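Local coordinates for protein GH61E (Thielavia terrestris, PDB 3EJA) that probably cleaves (1-4)-glycosidic bonds of cellulose-like polysaccharides oxidatively, giving C1- and C4-oxidised products, as a copper-dependent lytic polysaccharide monooxygenase of family AA9, at residues A136-L141 with Q151-C156. Residues are numbered along the deposited sequence; the frame is centred on the assembly and turned at random.
Sequences AEQIGL and QFYISC. With SO4 (sulfate ion), chain I.
I139 packs on F152 at a non-hydrogen-bonded antiparallel pair, the close-packed part of this contact. I139 CG2 sits over one face of the F152 ring, 4.1 Å from the centroid and offset toward the rim, while I139 CD1 comes 3.6 Å from F152 CE2; a branched side chain supplies both touches. E137 runs alongside the same ring, CG anti to the backbone N (chi1 168°) and the chain extended beyond it, which brings E137 OE1 to the edge, 3.8 Å from F152 CD2. In that buried carboxylate OE1 forms a salt bridge with R135, and OE2 is hydrogen-bonded to Q73 and Y179. The strands, 130-140 and 151-162, form a beta hairpin within the AA9 beta sandwich, zipped by paired backbone bonds at A136/S155, Q138/Y153 and G140/Q151. On the face bearing Q138 and Y153 the sheet reaches the metal site: Y153 joins H1 and H68 around magnesium, where copper is expected. Y153 OH donates to Q151 OE1 at 2.7 Å, from 31° off the carbonyl plane. Packing is looser past G140, where the pairing stops and Q151 NE2 meets O1 of a sulfate (2.6 Å), probably from the crystallisation liquor, that H142 also binds. A leucine in place of Q151 would probably leave the tyrosine hydroxyl without this acceptor and disturb the likely O2 site shared with H142.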
ATOM      1  N   ALA A 136      -2.603  -0.363   1.115  1.00  9.72           N
ATOM      2  CA  ALA A 136      -2.268   1.045   0.841  1.00 10.06           C
ATOM      3  C   ALA A 136      -0.992   1.385   1.569  1.00 10.11           C
ATOM      4  O   ALA A 136      -0.804   0.983   2.720  1.00  9.69           O
ATOM      5  CB  ALA A 136      -3.385   1.980   1.304  1.00  9.77           C
ATOM      6  N   GLU A 137      -0.106   2.111   0.890  1.00 10.12           N
ATOM      7  CA  GLU A 137       1.142   2.529   1.478  1.00 10.48           C
ATOM      8  C   GLU A 137       1.535   3.932   1.020  1.00 10.35           C
ATOM      9  O   GLU A 137       1.423   4.244  -0.161  1.00 10.31           O
ATOM     10  CB  GLU A 137       2.224   1.530   1.067  1.00 10.98           C
ATOM     11  CG  GLU A 137       3.647   1.942   1.334  1.00 12.30           C
ATOM     12  CD  GLU A 137       4.610   0.944   0.747  1.00 14.50           C
ATOM     13  OE1 GLU A 137       5.019   0.040   1.484  1.00 16.76           O
ATOM     14  OE2 GLU A 137       4.916   1.027  -0.457  1.00 16.06           O
ATOM     15  N   GLN A 138       1.993   4.762   1.954  1.00 10.12           N
ATOM     16  CA  GLN A 138       2.770   5.955   1.600  1.00 10.21           C
ATOM     17  C   GLN A 138       4.025   5.952   2.457  1.00 10.16           C
ATOM     18  O   GLN A 138       3.969   5.625   3.640  1.00 10.18           O
ATOM     19  CB  GLN A 138       1.979   7.255   1.776  1.00  9.72           C
ATOM     20  CG  GLN A 138       2.567   8.448   0.979  1.00  9.85           C
ATOM     21  CD  GLN A 138       3.486   9.346   1.793  1.00  8.54           C
ATOM     22  OE1 GLN A 138       3.490   9.306   3.030  1.00  9.01           O
ATOM     23  NE2 GLN A 138       4.252  10.202   1.092  1.00  9.80           N
ATOM     24  N   ILE A 139       5.157   6.272   1.833  1.00 10.01           N
ATOM     25  CA  ILE A 139       6.443   6.263   2.521  1.00  9.66           C
ATOM     26  C   ILE A 139       6.955   7.691   2.679  1.00  9.79           C
ATOM     27  O   ILE A 139       7.428   8.294   1.712  1.00 10.27           O
ATOM     28  CB  ILE A 139       7.494   5.388   1.765  1.00  9.76           C
ATOM     29  CG1 ILE A 139       6.875   4.051   1.328  1.00  9.18           C
ATOM     30  CG2 ILE A 139       8.743   5.187   2.630  1.00  9.18           C
ATOM     31  CD1 ILE A 139       7.768   3.196   0.420  1.00  9.63           C
ATOM     32  N   GLY A 140       6.850   8.225   3.894  1.00  9.71           N
ATOM     33  CA  GLY A 140       7.370   9.559   4.215  1.00  9.86           C
ATOM     34  C   GLY A 140       8.882   9.523   4.273  1.00  9.74           C
ATOM     35  O   GLY A 140       9.459   8.757   5.067  1.00  9.91           O
ATOM     36  N   LEU A 141       9.517  10.337   3.433  1.00  9.46           N
ATOM     37  CA  LEU A 141      10.988  10.337   3.288  1.00  9.57           C
ATOM     38  C   LEU A 141      11.708  11.576   3.861  1.00  9.97           C
ATOM     39  O   LEU A 141      12.921  11.767   3.647  1.00  9.69           O
ATOM     40  CB  LEU A 141      11.357  10.138   1.810  1.00  9.64           C
ATOM     41  CG  LEU A 141      10.891   8.851   1.118  1.00  9.60           C
ATOM     42  CD1 LEU A 141      11.265   8.881  -0.367  1.00  9.48           C
ATOM     43  CD2 LEU A 141      11.494   7.615   1.802  1.00  9.68           C
ATOM     44  N   GLN A 151       9.143   6.613   7.070  1.00 10.45           N
ATOM     45  CA  GLN A 151       7.883   6.445   7.819  1.00 11.04           C
ATOM     46  C   GLN A 151       6.799   5.852   6.922  1.00 10.58           C
ATOM     47  O   GLN A 151       6.372   6.485   5.954  1.00 10.63           O
ATOM     48  CB  GLN A 151       7.429   7.784   8.424  1.00 11.18           C
ATOM     49  CG  GLN A 151       8.402   8.347   9.449  1.00 11.49           C
ATOM     50  CD  GLN A 151       8.010   9.723   9.971  1.00 11.92           C
ATOM     51  OE1 GLN A 151       6.978  10.289   9.589  1.00 12.52           O
ATOM     52  NE2 GLN A 151       8.839  10.268  10.856  1.00 11.98           N
ATOM     53  N   PHE A 152       6.373   4.629   7.238  1.00 10.07           N
ATOM     54  CA  PHE A 152       5.348   3.940   6.445  1.00 10.10           C
ATOM     55  C   PHE A 152       3.946   4.147   7.005  1.00  9.99           C
ATOM     56  O   PHE A 152       3.677   3.823   8.163  1.00 10.11           O
ATOM     57  CB  PHE A 152       5.665   2.432   6.340  1.00  9.95           C
ATOM     58  CG  PHE A 152       6.939   2.136   5.590  1.00 10.08           C
ATOM     59  CD1 PHE A 152       8.180   2.263   6.219  1.00  9.89           C
ATOM     60  CD2 PHE A 152       6.898   1.730   4.256  1.00 10.11           C
ATOM     61  CE1 PHE A 152       9.366   2.007   5.528  1.00 10.03           C
ATOM     62  CE2 PHE A 152       8.077   1.467   3.551  1.00 10.11           C
ATOM     63  CZ  PHE A 152       9.319   1.607   4.187  1.00 10.18           C
ATOM     64  N   TYR A 153       3.067   4.687   6.162  1.00  9.93           N
ATOM     65  CA  TYR A 153       1.658   4.882   6.496  1.00 10.20           C
ATOM     66  C   TYR A 153       0.867   3.885   5.667  1.00  9.91           C
ATOM     67  O   TYR A 153       0.881   3.954   4.439  1.00  9.98           O
ATOM     68  CB  TYR A 153       1.235   6.340   6.229  1.00 10.28           C
ATOM     69  CG  TYR A 153       2.038   7.316   7.057  1.00 10.48           C
ATOM     70  CD1 TYR A 153       1.643   7.632   8.358  1.00 10.66           C
ATOM     71  CD2 TYR A 153       3.219   7.889   6.562  1.00 10.50           C
ATOM     72  CE1 TYR A 153       2.385   8.498   9.141  1.00 11.01           C
ATOM     73  CE2 TYR A 153       3.974   8.765   7.345  1.00 10.86           C
ATOM     74  CZ  TYR A 153       3.546   9.061   8.630  1.00 10.84           C
ATOM     75  OH  TYR A 153       4.265   9.926   9.420  1.00 11.74           O
ATOM     76  N   ILE A 154       0.213   2.941   6.354  1.00  9.58           N
ATOM     77  CA  ILE A 154      -0.304   1.703   5.749  1.00  9.51           C
ATOM     78  C   ILE A 154      -1.705   1.340   6.249  1.00  9.43           C
ATOM     79  O   ILE A 154      -2.036   1.600   7.396  1.00  9.92           O
ATOM     80  CB  ILE A 154       0.654   0.487   6.082  1.00  9.48           C
ATOM     81  CG1 ILE A 154       2.029   0.650   5.406  1.00  9.72           C
ATOM     82  CG2 ILE A 154       0.032  -0.881   5.703  1.00  9.42           C
ATOM     83  CD1 ILE A 154       3.152  -0.112   6.129  1.00  8.91           C
ATOM     84  N   SER A 155      -2.504   0.720   5.382  1.00  9.50           N
ATOM     85  CA  SER A 155      -3.660  -0.084   5.812  1.00  9.91           C
ATOM     86  C   SER A 155      -4.008  -1.133   4.741  1.00 10.22           C
ATOM     87  O   SER A 155      -3.456  -1.102   3.641  1.00 10.22           O
ATOM     88  CB  SER A 155      -4.876   0.791   6.135  1.00  9.51           C
ATOM     89  OG  SER A 155      -5.520   1.201   4.955  1.00  9.25           O
ATOM     90  N   CYS A 156      -4.921  -2.051   5.059  1.00 10.64           N
ATOM     91  CA  CYS A 156      -5.389  -3.023   4.070  1.00 10.91           C
ATOM     92  C   CYS A 156      -6.902  -3.113   4.015  1.00 11.34           C
ATOM     93  O   CYS A 156      -7.565  -3.215   5.055  1.00 11.34           O
ATOM     94  CB  CYS A 156      -4.818  -4.413   4.344  1.00 11.01           C
ATOM     95  SG  CYS A 156      -3.022  -4.551   4.210  1.00 10.08           S
TER
HETATM   96  S   SO4 I4851       8.446  13.654  12.204  0.50 31.02           S
HETATM   97  O1  SO4 I4851       9.331  12.494  12.149  0.50 30.46           O
HETATM   98  O2  SO4 I4851       9.260  14.865  12.250  0.50 30.34           O
HETATM   99  O3  SO4 I4851       7.568  13.663  11.039  0.50 30.40           O
HETATM  100  O4  SO4 I4851       7.627  13.582  13.413  0.50 30.98           O